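Local coordinates for protein DNA fragmentation factor subunit beta (Mus musculus, PDB 1V0D) that cuts DNA as a nuclease during apoptosis, driving the DNA fragmentation and chromatin condensation of dying cells, at residues 139-142 against 143-146; 156-159 against 160-163; 217-220 against 221-225; 248-251 against 252-256. All blocks are in the same frame, centred on the assembly; numbering follows the deposited sequence.

Contact 1: residues 139-142 against 143-146; sequences EQDP and SWFE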
loop_
_atom_site.group_PDB
_atom_site.type_symbol
_atom_site.label_atom_id
_atom_site.label_comp_id
_atom_site.label_asym_id
_atom_site.label_seq_id
_atom_site.Cartn_x
_atom_site.Cartn_y
_atom_site.Cartn_z
ATOM N N GLU A 139 -12.531 -22.405 -9.200
ATOM C CA GLU A 139 -13.795 -22.920 -9.705
ATOM C C GLU A 139 -14.965 -22.440 -8.838
ATOM O O GLU A 139 -15.960 -21.941 -9.353
ATOM C CB GLU A 139 -13.759 -24.454 -9.718
ATOM C CG GLU A 139 -14.966 -25.131 -10.373
ATOM C CD GLU A 139 -14.969 -25.004 -11.898
ATOM O OE1 GLU A 139 -13.973 -25.419 -12.541
ATOM O OE2 GLU A 139 -15.973 -24.492 -12.454
ATOM N N GLN A 140 -14.838 -22.582 -7.522
ATOM C CA GLN A 140 -15.903 -22.178 -6.607
ATOM C C GLN A 140 -15.938 -20.711 -6.185
ATOM O O GLN A 140 -16.810 -20.316 -5.411
ATOM C CB GLN A 140 -15.888 -23.059 -5.359
ATOM C CG GLN A 140 -14.527 -23.600 -4.992
ATOM C CD GLN A 140 -14.583 -24.422 -3.723
ATOM O OE1 GLN A 140 -13.626 -25.115 -3.373
ATOM N NE2 GLN A 140 -15.711 -24.343 -3.015
ATOM N N ASP A 141 -14.999 -19.911 -6.684
ATOM C CA ASP A 141 -14.962 -18.484 -6.359
ATOM C C ASP A 141 -13.958 -17.777 -7.249
ATOM O O ASP A 141 -12.988 -17.196 -6.769
ATOM C CB ASP A 141 -14.598 -18.271 -4.885
ATOM C CG ASP A 141 -14.645 -16.803 -4.472
ATOM O OD1 ASP A 141 -15.601 -16.091 -4.858
ATOM O OD2 ASP A 141 -13.731 -16.365 -3.745
ATOM N N PRO A 142 -14.191 -17.806 -8.566
ATOM C CA PRO A 142 -13.320 -17.182 -9.566
ATOM C C PRO A 142 -13.141 -15.671 -9.398
ATOM O O PRO A 142 -12.118 -15.111 -9.799
ATOM C CB PRO A 142 -14.000 -17.551 -10.879
ATOM C CG PRO A 142 -15.453 -17.526 -10.500
ATOM C CD PRO A 142 -15.444 -18.272 -9.189
ATOM N N SER A 143 -14.134 -15.019 -8.801
ATOM C CA SER A 143 -14.077 -13.580 -8.592
ATOM C C SER A 143 -12.760 -13.189 -7.908
ATOM O O SER A 143 -12.053 -12.273 -8.346
ATOM C CB SER A 143 -15.266 -13.142 -7.746
ATOM O OG SER A 143 -15.511 -11.756 -7.914
ATOM N N TRP A 144 -12.447 -13.899 -6.827
ATOM C CA TRP A 144 -11.221 -13.693 -6.066
ATOM C C TRP A 144 -10.019 -13.623 -7.012
ATOM O O TRP A 144 -9.235 -12.677 -6.953
ATOM C CB TRP A 144 -11.016 -14.867 -5.102
ATOM C CG TRP A 144 -10.001 -14.653 -3.995
ATOM C CD1 TRP A 144 -10.234 -14.100 -2.758
ATOM C CD2 TRP A 144 -8.614 -15.036 -4.004
ATOM N NE1 TRP A 144 -9.082 -14.125 -2.003
ATOM C CE2 TRP A 144 -8.074 -14.692 -2.740
ATOM C CE3 TRP A 144 -7.774 -15.637 -4.959
ATOM C CZ2 TRP A 144 -6.737 -14.930 -2.405
ATOM C CZ3 TRP A 144 -6.436 -15.874 -4.624
ATOM C CH2 TRP A 144 -5.935 -15.520 -3.358
ATOM N N PHE A 145 -9.890 -14.617 -7.891
ATOM C CA PHE A 145 -8.757 -14.701 -8.817
ATOM C C PHE A 145 -8.636 -13.711 -9.970
ATOM O O PHE A 145 -7.716 -13.833 -10.783
ATOM C CB PHE A 145 -8.671 -16.111 -9.404
ATOM C CG PHE A 145 -8.492 -17.189 -8.376
ATOM C CD1 PHE A 145 -9.542 -17.548 -7.534
ATOM C CD2 PHE A 145 -7.272 -17.847 -8.251
ATOM C CE1 PHE A 145 -9.379 -18.551 -6.585
ATOM C CE2 PHE A 145 -7.097 -18.852 -7.305
ATOM C CZ PHE A 145 -8.152 -19.204 -6.471
ATOM N N GLU A 146 -9.536 -12.739 -10.061
ATOM C CA GLU A 146 -9.461 -11.768 -11.155
ATOM C C GLU A 146 -8.130 -11.037 -11.268
ATOM O O GLU A 146 -7.770 -10.238 -10.402
ATOM C CB GLU A 146 -10.563 -10.722 -11.026
ATOM C CG GLU A 146 -11.940 -11.207 -11.416
ATOM C CD GLU A 146 -12.994 -10.136 -11.201
ATOM O OE1 GLU A 146 -12.821 -9.021 -11.757
ATOM O OE2 GLU A 146 -13.986 -10.414 -10.478
#
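Asp141 meets Trp144, three residues on, through its carboxylate and the Trp144 methylene. Asp141 OD2 lies 3.4 Å from Trp144 CB, and the two side chains cross at about a right angle. With CG anti to the backbone N (chi1 -176°), the Asp141 carboxylate is carried over to the start of the indole side chain. The backbone adds a weak hydrogen bond from Trp144 N to Asp141 O, 3.3 Å long. The same carbonyl O sits at the edge of the Phe145 ring, in its plane, 3.5 Å from CD1. Trp144 in turn sets CE3 over the centre of one Phe145 face. A type I turn runs from Ser143 to Glu146, closed by Glu146 N to Ser143 O at 3.1 Å. Ser143 OG also donates to Glu146 OE2 at 3.3 Å. Asp141 OD2 forms a salt bridge with Lys155, which also makes a cation-pi contact with Trp144. Losing the carboxylate, as with an alanine here, is likely to leave Lys155 without its acidic mate and open a gap beside Trp144 CB. The turn belongs to the loop between helices 116-129 and 155-175. Its two rings are buried: Trp144 packs on Leu159 of helix 155-175 and donates NE1 to Pro246 O.

Contact 2: residues 156-159 against 160-163; sequences SGYL and RYSC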
loop_
_atom_site.group_PDB
_atom_site.type_symbol
_atom_site.label_atom_id
_atom_site.label_comp_id
_atom_site.label_asym_id
_atom_site.label_seq_id
_atom_site.Cartn_x
_atom_site.Cartn_y
_atom_site.Cartn_z
ATOM N N SER A 156 -4.830 -20.694 -1.314
ATOM C CA SER A 156 -3.659 -20.924 -0.471
ATOM C C SER A 156 -2.428 -20.891 -1.348
ATOM O O SER A 156 -1.413 -20.298 -0.995
ATOM C CB SER A 156 -3.730 -22.292 0.216
ATOM O OG SER A 156 -4.714 -22.311 1.234
ATOM N N GLY A 157 -2.539 -21.532 -2.503
ATOM C CA GLY A 157 -1.427 -21.599 -3.426
ATOM C C GLY A 157 -0.922 -20.249 -3.850
ATOM O O GLY A 157 0.282 -20.025 -3.903
ATOM N N TYR A 158 -1.832 -19.337 -4.161
ATOM C CA TYR A 158 -1.408 -18.019 -4.588
ATOM C C TYR A 158 -0.738 -17.290 -3.433
ATOM O O TYR A 158 0.368 -16.768 -3.588
ATOM C CB TYR A 158 -2.588 -17.196 -5.102
ATOM C CG TYR A 158 -2.197 -15.765 -5.388
ATOM C CD1 TYR A 158 -1.336 -15.448 -6.441
ATOM C CD2 TYR A 158 -2.626 -14.728 -4.557
ATOM C CE1 TYR A 158 -0.907 -14.128 -6.651
ATOM C CE2 TYR A 158 -2.204 -13.410 -4.761
ATOM C CZ TYR A 158 -1.349 -13.121 -5.803
ATOM O OH TYR A 158 -0.939 -11.829 -5.984
ATOM N N LEU A 159 -1.405 -17.254 -2.279
ATOM C CA LEU A 159 -0.858 -16.585 -1.100
ATOM C C LEU A 159 0.496 -17.170 -0.692
ATOM O O LEU A 159 1.382 -16.456 -0.220
ATOM C CB LEU A 159 -1.854 -16.670 0.053
ATOM C CG LEU A 159 -2.563 -15.352 0.384
ATOM C CD1 LEU A 159 -2.872 -14.561 -0.874
ATOM C CD2 LEU A 159 -3.836 -15.649 1.136
ATOM N N ARG A 160 0.660 -18.473 -0.887
ATOM C CA ARG A 160 1.919 -19.126 -0.571
ATOM C C ARG A 160 2.971 -18.491 -1.476
ATOM O O ARG A 160 4.017 -18.027 -1.015
ATOM C CB ARG A 160 1.810 -20.623 -0.855
ATOM C CG ARG A 160 2.953 -21.452 -0.320
ATOM C CD ARG A 160 2.673 -22.919 -0.554
ATOM N NE ARG A 160 1.291 -23.247 -0.209
ATOM C CZ ARG A 160 0.591 -24.231 -0.774
ATOM N NH1 ARG A 160 1.146 -24.992 -1.716
ATOM N NH2 ARG A 160 -0.671 -24.446 -0.414
ATOM N N TYR A 161 2.674 -18.472 -2.770
ATOM C CA TYR A 161 3.552 -17.886 -3.781
ATOM C C TYR A 161 3.885 -16.432 -3.427
ATOM O O TYR A 161 5.025 -15.989 -3.526
ATOM C CB TYR A 161 2.857 -17.914 -5.155
ATOM C CG TYR A 161 3.541 -17.063 -6.196
ATOM C CD1 TYR A 161 4.622 -17.557 -6.924
ATOM C CD2 TYR A 161 3.144 -15.738 -6.411
ATOM C CE1 TYR A 161 5.305 -16.753 -7.848
ATOM C CE2 TYR A 161 3.817 -14.917 -7.332
ATOM C CZ TYR A 161 4.900 -15.432 -8.048
ATOM O OH TYR A 161 5.572 -14.641 -8.965
ATOM N N SER A 162 2.858 -15.690 -3.039
ATOM C CA SER A 162 3.021 -14.298 -2.690
ATOM C C SER A 162 4.050 -14.120 -1.584
ATOM O O SER A 162 4.935 -13.270 -1.685
ATOM C CB SER A 162 1.686 -13.727 -2.242
ATOM O OG SER A 162 1.869 -12.420 -1.742
ATOM N N CYS A 163 3.926 -14.921 -0.529
ATOM C CA CYS A 163 4.841 -14.849 0.597
ATOM C C CYS A 163 6.245 -15.196 0.154
ATOM O O CYS A 163 7.196 -14.509 0.520
ATOM C CB CYS A 163 4.410 -15.809 1.706
ATOM S SG CYS A 163 5.518 -15.820 3.137
#
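Arg160 turns back along its own helix toward Ser156 and Gly157. Its backbone N donates to Ser156 O at 2.8 Å, with an N-H...O angle of 149°. The next three residues repeat the i+4 to i bond. Tyr161 N bonds to Gly157 O at 3.1 Å, Ser162 N to Tyr158 O at 2.8 Å, and Cys163 N to Leu159 O at 3.0 Å. All four carbonyls of 156-159 are thus satisfied inside the helix. The side chains add packing. The Arg160 chain bends at chi3 (-44°), which brings one guanidinium face over Gly157 CA. NH2 of that group comes 3.8 Å from Ser156 CB. The Tyr158 and Tyr161 rings touch lightly, CE1 of Tyr158 lying 4.4 Å from CD2 of Tyr161. The polar ends find partners beyond the segments: the buried Ser156 OG is hydrogen-bonded to Glu136, while Arg160 NH2 has a long, weak ion pair with Asp211. Phe152 meets both tyrosines, edge-to-face with Tyr158. The buried Leu159 and Cys163 pack against the loop residues Tyr247 and Phe210. These are two regular alpha-helical turns near the start of helix 155-175.

Contact 3: residues 217-220 against 221-225; sequences SSRL and CTPEG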
loop_
_atom_site.group_PDB
_atom_site.type_symbol
_atom_site.label_atom_id
_atom_site.label_comp_id
_atom_site.label_asym_id
_atom_site.label_seq_id
_atom_site.Cartn_x
_atom_site.Cartn_y
_atom_site.Cartn_z
ATOM N N SER A 217 2.427 -24.596 13.249
ATOM C CA SER A 217 3.660 -23.954 13.692
ATOM C C SER A 217 4.326 -23.253 12.524
ATOM O O SER A 217 5.457 -22.784 12.639
ATOM C CB SER A 217 4.631 -24.996 14.242
ATOM O OG SER A 217 5.047 -25.863 13.198
ATOM N N SER A 218 3.624 -23.195 11.400
ATOM C CA SER A 218 4.162 -22.590 10.193
ATOM C C SER A 218 3.363 -21.398 9.725
ATOM O O SER A 218 3.931 -20.399 9.287
ATOM C CB SER A 218 4.188 -23.616 9.066
ATOM O OG SER A 218 4.986 -24.725 9.414
ATOM N N ARG A 219 2.043 -21.511 9.790
ATOM C CA ARG A 219 1.211 -20.428 9.330
ATOM C C ARG A 219 1.192 -19.258 10.285
ATOM O O ARG A 219 1.517 -19.394 11.462
ATOM C CB ARG A 219 -0.212 -20.929 9.045
ATOM C CG ARG A 219 -0.817 -21.854 10.070
ATOM C CD ARG A 219 -2.032 -22.541 9.468
ATOM N NE ARG A 219 -2.638 -23.535 10.350
ATOM C CZ ARG A 219 -3.325 -23.245 11.452
ATOM N NH1 ARG A 219 -3.501 -21.982 11.815
ATOM N NH2 ARG A 219 -3.842 -24.218 12.194
ATOM N N LEU A 220 0.839 -18.096 9.756
ATOM C CA LEU A 220 0.752 -16.882 10.547
ATOM C C LEU A 220 -0.732 -16.574 10.748
ATOM O O LEU A 220 -1.103 -15.636 11.457
ATOM C CB LEU A 220 1.449 -15.739 9.807
ATOM C CG LEU A 220 2.792 -15.210 10.335
ATOM C CD1 LEU A 220 3.584 -16.308 11.024
ATOM C CD2 LEU A 220 3.579 -14.611 9.171
ATOM N N CYS A 221 -1.576 -17.398 10.138
ATOM C CA CYS A 221 -3.021 -17.213 10.216
ATOM C C CYS A 221 -3.743 -18.417 10.814
ATOM O O CYS A 221 -3.146 -19.483 11.019
ATOM C CB CYS A 221 -3.576 -16.970 8.812
ATOM S SG CYS A 221 -3.161 -18.329 7.672
ATOM N N THR A 222 -5.035 -18.229 11.082
ATOM C CA THR A 222 -5.876 -19.286 11.610
ATOM C C THR A 222 -6.143 -20.172 10.410
ATOM O O THR A 222 -5.898 -19.770 9.271
ATOM C CB THR A 222 -7.202 -18.756 12.103
ATOM O OG1 THR A 222 -8.006 -18.388 10.982
ATOM C CG2 THR A 222 -6.986 -17.540 12.967
ATOM N N PRO A 223 -6.649 -21.392 10.641
ATOM C CA PRO A 223 -6.909 -22.268 9.498
ATOM C C PRO A 223 -7.987 -21.731 8.568
ATOM O O PRO A 223 -8.232 -22.300 7.508
ATOM C CB PRO A 223 -7.266 -23.598 10.160
ATOM C CG PRO A 223 -7.876 -23.173 11.453
ATOM C CD PRO A 223 -6.981 -22.060 11.911
ATOM N N GLU A 224 -8.610 -20.624 8.959
ATOM C CA GLU A 224 -9.646 -19.997 8.136
ATOM C C GLU A 224 -9.043 -18.881 7.281
ATOM O O GLU A 224 -9.707 -18.338 6.395
ATOM C CB GLU A 224 -10.776 -19.417 9.003
ATOM C CG GLU A 224 -11.668 -20.451 9.671
ATOM C CD GLU A 224 -10.912 -21.332 10.664
ATOM O OE1 GLU A 224 -10.286 -20.772 11.602
ATOM O OE2 GLU A 224 -10.948 -22.581 10.513
ATOM N N GLY A 225 -7.789 -18.538 7.552
ATOM C CA GLY A 225 -7.137 -17.491 6.789
ATOM C C GLY A 225 -7.080 -16.122 7.453
ATOM O O GLY A 225 -6.757 -15.138 6.785
#
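Arg219 folds over Cys221 and lays one face of its guanidinium against Pro223. CG stands between the backbone N and the carbonyl carbon (chi1 44°), and from there the chain runs extended to NE. This path takes CG past Cys221 O at 3.5 Å and brings NH1 round to the same oxygen. The NH1 to Cys221 O hydrogen bond is 2.6 Å long, with an N-H...O angle of 143°. The oxygen lies in the guanidinium plane, and the donor approaches it in the carbonyl plane, on a lone pair. Pro223 meets the flat group differently. The Arg219 and Pro223 side chains cross obliquely, and the proline ring sits over one guanidinium face, offset toward its rim. Pro223 CD is 3.5 Å from Arg219 NH1, and CB is 4.0 Å from NH2. Pro223 is itself the second residue of a type I turn from Thr222 to Gly225, with Gly225 N donating to Thr222 O at 2.8 Å. Thr222 OG1 also accepts from Trp226 N. Arg219 NE is bound to Ala214 O, so two carbonyls fix the rotation of the guanidinium. The chemistry is that of a cationic group held at this surface loop by the Cys221 carbonyl at its edge, a second carbonyl bound to NE, and an apolar ring on one face.

Contact 4: residues 248-251 against 252-256; sequences GNRE and SRILF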
loop_
_atom_site.group_PDB
_atom_site.type_symbol
_atom_site.label_atom_id
_atom_site.label_comp_id
_atom_site.label_asym_id
_atom_site.label_seq_id
_atom_site.Cartn_x
_atom_site.Cartn_y
_atom_site.Cartn_z
ATOM N N GLY A 248 -11.083 -14.337 1.559
ATOM C CA GLY A 248 -12.489 -14.260 1.208
ATOM C C GLY A 248 -12.964 -13.104 0.368
ATOM O O GLY A 248 -14.140 -12.746 0.441
ATOM N N ASN A 249 -12.101 -12.551 -0.473
ATOM C CA ASN A 249 -12.513 -11.384 -1.228
ATOM C C ASN A 249 -11.346 -10.938 -2.108
ATOM O O ASN A 249 -10.188 -11.004 -1.693
ATOM C CB ASN A 249 -12.869 -10.321 -0.192
ATOM C CG ASN A 249 -13.343 -9.047 -0.785
ATOM O OD1 ASN A 249 -12.663 -8.439 -1.606
ATOM N ND2 ASN A 249 -14.516 -8.603 -0.348
ATOM N N ARG A 250 -11.643 -10.488 -3.323
ATOM C CA ARG A 250 -10.601 -10.034 -4.237
ATOM C C ARG A 250 -9.904 -8.801 -3.684
ATOM O O ARG A 250 -8.680 -8.736 -3.635
ATOM C CB ARG A 250 -11.191 -9.701 -5.606
ATOM C CG ARG A 250 -10.200 -9.006 -6.498
ATOM C CD ARG A 250 -10.770 -8.605 -7.837
ATOM N NE ARG A 250 -9.757 -7.860 -8.578
ATOM C CZ ARG A 250 -9.654 -6.533 -8.587
ATOM N NH1 ARG A 250 -10.522 -5.781 -7.907
ATOM N NH2 ARG A 250 -8.646 -5.961 -9.236
ATOM N N GLU A 251 -10.690 -7.815 -3.278
ATOM C CA GLU A 251 -10.140 -6.585 -2.732
ATOM C C GLU A 251 -9.331 -6.893 -1.477
ATOM O O GLU A 251 -8.334 -6.227 -1.179
ATOM C CB GLU A 251 -11.271 -5.620 -2.401
ATOM C CG GLU A 251 -10.808 -4.284 -1.868
ATOM C CD GLU A 251 -11.925 -3.256 -1.867
ATOM O OE1 GLU A 251 -12.493 -3.001 -2.960
ATOM O OE2 GLU A 251 -12.231 -2.708 -0.781
ATOM N N SER A 252 -9.771 -7.912 -0.746
ATOM C CA SER A 252 -9.103 -8.339 0.471
ATOM C C SER A 252 -7.726 -8.908 0.123
ATOM O O SER A 252 -6.738 -8.648 0.801
ATOM C CB SER A 252 -9.962 -9.387 1.157
ATOM O OG SER A 252 -9.361 -9.836 2.350
ATOM N N ARG A 253 -7.667 -9.676 -0.952
ATOM C CA ARG A 253 -6.418 -10.265 -1.410
ATOM C C ARG A 253 -5.384 -9.188 -1.773
ATOM O O ARG A 253 -4.180 -9.349 -1.559
ATOM C CB ARG A 253 -6.701 -11.124 -2.639
ATOM C CG ARG A 253 -5.512 -11.873 -3.204
ATOM C CD ARG A 253 -5.781 -12.228 -4.654
ATOM N NE ARG A 253 -5.536 -11.069 -5.501
ATOM C CZ ARG A 253 -6.075 -10.895 -6.701
ATOM N NH1 ARG A 253 -6.898 -11.810 -7.187
ATOM N NH2 ARG A 253 -5.780 -9.817 -7.418
ATOM N N ILE A 254 -5.873 -8.090 -2.336
ATOM C CA ILE A 254 -5.031 -6.973 -2.766
ATOM C C ILE A 254 -4.572 -6.095 -1.602
ATOM O O ILE A 254 -3.433 -5.615 -1.591
ATOM C CB ILE A 254 -5.792 -6.102 -3.800
ATOM C CG1 ILE A 254 -6.013 -6.911 -5.073
ATOM C CG2 ILE A 254 -5.028 -4.811 -4.092
ATOM C CD1 ILE A 254 -6.946 -6.253 -6.047
ATOM N N LEU A 255 -5.459 -5.866 -0.637
ATOM C CA LEU A 255 -5.104 -5.052 0.517
ATOM C C LEU A 255 -3.971 -5.730 1.287
ATOM O O LEU A 255 -3.095 -5.070 1.845
ATOM C CB LEU A 255 -6.321 -4.849 1.418
ATOM C CG LEU A 255 -7.357 -3.862 0.869
ATOM C CD1 LEU A 255 -8.626 -3.954 1.676
ATOM C CD2 LEU A 255 -6.802 -2.447 0.912
ATOM N N PHE A 256 -3.978 -7.057 1.296
ATOM C CA PHE A 256 -2.946 -7.799 1.983
ATOM C C PHE A 256 -1.574 -7.410 1.410
ATOM O O PHE A 256 -0.531 -7.688 2.001
ATOM C CB PHE A 256 -3.214 -9.297 1.822
ATOM C CG PHE A 256 -2.481 -10.152 2.814
ATOM C CD1 PHE A 256 -2.648 -9.950 4.173
ATOM C CD2 PHE A 256 -1.614 -11.148 2.386
ATOM C CE1 PHE A 256 -1.960 -10.727 5.084
ATOM C CE2 PHE A 256 -0.921 -11.930 3.299
ATOM C CZ PHE A 256 -1.094 -11.719 4.644
#
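Backbone bonds from Arg253 N to Asn249 O (2.9 Å), Ile254 N to Arg250 O (3.2 Å) and Leu255 N to Glu251 O (2.9 Å) carry the short helix 250-255. Asn249 is its N-cap. Its amide swings away from the backbone N (chi1 -179°), and OD1 accepts from Ser252 N at 3.1 Å and weakly from Glu251 N. The Ser252 donor stands above the amide plane, not on a lone pair. A leucine in place of Asn249 would probably leave Ser252 N and Glu251 N without their capping acceptor and fray the helix start. One turn on, Ile254 CD1 lies over the centre of the Arg250 guanidinium face, 3.6 Å from NH2. Glu251 and Leu255 run side by side, with Glu251 CG 4.2 Å from Leu255 CD1. Arg250 NE and Arg253 NH2 are like charges 4.6 Å apart, not touching; Arg250 NH2 donates to Ala306 O of the second subunit. Glu251 OE1 is hydrogen-bonded to the zinc-site His242 NE2 of the second subunit, and Ile254 and Leu255 pack on its Ile305, so the helix helps join the chains. Within its own chain, Ser252 and Leu255 pack on strand 243-244, while the N-cap Asn249 and Glu251 pack on helix 116-129.

The four contacts follow one another along the chain, all in the DFF40 nuclease family region. Contact 1 is in the loop leading to helix 155-175, contact 2 near the start of that helix, contact 3 in the loop before strand 227-228, and contact 4 on helix 250-255. Contacts 1, 2 and 4 touch one another, their centres 12 to 15 Å apart. Trp144 packs on Tyr158 of contact 2 and makes a cation-pi contact with Arg253 of contact 4. Contact 3 touches none of them; its centre is about 13 Å from that of contact 2. Contact 4 alone reaches the second subunit, linking this cluster to the dimer interface.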